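Side-chain contact in sesquisabinene B synthase 2 (PDB 6A2A), which probably converts farnesyl diphosphate into the sesquiterpene sesquisabinene B, as a magnesium- or manganese-dependent terpene synthase of sandalwood: residues E519-L522 and S523-N527. Sequence-based numbering, arbitrary orientation.
Sequences EPFL and SFTVN
Phe524 lays one face of its ring over the Pro520-Phe521 peptide at the start of helix 521-535. Followed outward from CB, which lies nearest Phe521 O, the side chain turns back toward the start of the helix because CG stands anti to its own carbonyl carbon (chi1 -63°). CG and CD1 then pass over Pro520 O, which sits 3.3 Å above the ring plane and toward its rim, while CD2 comes nearest Phe521 CA and Pro520 O. Farther out CE1 meets Pro520 CB, CE2 meets Pro520 CG, and CZ touches both, with Phe524 CZ 3.6 Å from Pro520 CB. The same carbonyl takes the first-turn bond, Phe524 N to Pro520 O at 3.0 Å, in the carbonyl plane, so one residue grips Pro520 by backbone and ring. With an alanine at this position, CB and CG of Pro520 would probably lose the aromatic ring lying on them, and a gap would open between the first turn and helix 419-430.

One residue on, Phe521 O accepts twice from Thr525: its N at 3.1 Å, and its OG1, which approaches from above the carbonyl plane. The hydroxyl oxygen also lies over one face of the Phe521 ring, with Thr525 OG1 3.3 Å from Phe521 CZ. At the helix start a bent Glu519, ahead of the cis peptide bond to Pro520, offers OE1 on its syn side to Ser523 OG at 2.7 Å and, weakly, to Ser523 N; its negative charge there would probably suit the positive end of the helix dipole.

In the helical class I terpene synthase fold, this first turn lies away from the magnesium-binding residues: helix 419-430 meets Pro520, Phe521 and Phe524, Tyr427 standing edge-to-face with the Phe521 ring, whereas helix 447-462 packs against Phe521, Leu522 and Thr525 through Val449 and Phe448.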
# COMPACT_ATOMS: atom_id res chain seq x y z
N GLU A 519 -2.30 -28.65 -4.42
CA GLU A 519 -1.79 -27.66 -3.44
C GLU A 519 -1.43 -26.35 -4.14
O GLU A 519 -0.94 -26.35 -5.27
CB GLU A 519 -0.57 -28.22 -2.71
CG GLU A 519 -0.91 -29.47 -1.89
CD GLU A 519 -1.80 -29.26 -0.69
OE1 GLU A 519 -2.20 -28.09 -0.42
OE2 GLU A 519 -2.17 -30.26 -0.06
N PRO A 520 -1.64 -25.21 -3.49
CA PRO A 520 -2.11 -25.08 -2.12
C PRO A 520 -3.63 -24.94 -1.94
O PRO A 520 -4.14 -24.95 -0.80
CB PRO A 520 -1.48 -23.77 -1.64
CG PRO A 520 -1.40 -22.96 -2.90
CD PRO A 520 -1.06 -23.97 -3.98
N PHE A 521 -4.38 -24.93 -3.02
CA PHE A 521 -5.86 -24.86 -2.97
C PHE A 521 -6.49 -26.03 -2.21
O PHE A 521 -7.41 -25.80 -1.47
CB PHE A 521 -6.47 -24.75 -4.37
CG PHE A 521 -7.95 -24.50 -4.32
CD1 PHE A 521 -8.45 -23.27 -3.93
CD2 PHE A 521 -8.85 -25.49 -4.62
CE1 PHE A 521 -9.81 -23.04 -3.89
CE2 PHE A 521 -10.21 -25.26 -4.61
CZ PHE A 521 -10.70 -24.03 -4.21
N LEU A 522 -5.96 -27.26 -2.29
CA LEU A 522 -6.51 -28.33 -1.51
C LEU A 522 -6.47 -28.00 -0.01
O LEU A 522 -7.41 -28.26 0.71
CB LEU A 522 -5.66 -29.58 -1.76
CG LEU A 522 -5.79 -30.19 -3.14
CD1 LEU A 522 -4.72 -31.28 -3.28
CD2 LEU A 522 -7.18 -30.75 -3.38
N SER A 523 -5.35 -27.47 0.44
CA SER A 523 -5.21 -27.09 1.87
C SER A 523 -6.14 -25.91 2.24
O SER A 523 -6.72 -25.94 3.34
CB SER A 523 -3.81 -26.74 2.18
OG SER A 523 -3.04 -27.94 2.17
N PHE A 524 -6.26 -24.92 1.34
CA PHE A 524 -7.09 -23.73 1.63
C PHE A 524 -8.52 -24.19 1.89
O PHE A 524 -9.18 -23.66 2.77
CB PHE A 524 -7.11 -22.72 0.48
CG PHE A 524 -5.83 -22.06 0.08
CD1 PHE A 524 -4.70 -22.08 0.90
CD2 PHE A 524 -5.71 -21.45 -1.16
CE1 PHE A 524 -3.52 -21.47 0.49
CE2 PHE A 524 -4.54 -20.84 -1.56
CZ PHE A 524 -3.43 -20.85 -0.74
N THR A 525 -9.00 -25.13 1.07
CA THR A 525 -10.40 -25.51 1.10
C THR A 525 -10.74 -26.21 2.43
O THR A 525 -11.81 -26.05 2.97
CB THR A 525 -10.73 -26.35 -0.14
OG1 THR A 525 -10.48 -25.56 -1.30
CG2 THR A 525 -12.15 -26.83 -0.18
N VAL A 526 -9.77 -26.96 2.95
CA VAL A 526 -9.95 -27.62 4.20
C VAL A 526 -9.75 -26.61 5.35
O VAL A 526 -10.51 -26.66 6.29
CB VAL A 526 -9.05 -28.84 4.37
CG1 VAL A 526 -9.32 -29.47 5.73
CG2 VAL A 526 -9.30 -29.85 3.24
N ASN A 527 -8.75 -25.79 5.27
CA ASN A 527 -8.32 -24.97 6.39
C ASN A 527 -9.35 -23.88 6.64
O ASN A 527 -9.45 -23.45 7.78
CB ASN A 527 -6.90 -24.47 6.18
CG ASN A 527 -5.89 -25.56 6.45
OD1 ASN A 527 -6.08 -26.31 7.40
ND2 ASN A 527 -4.85 -25.65 5.64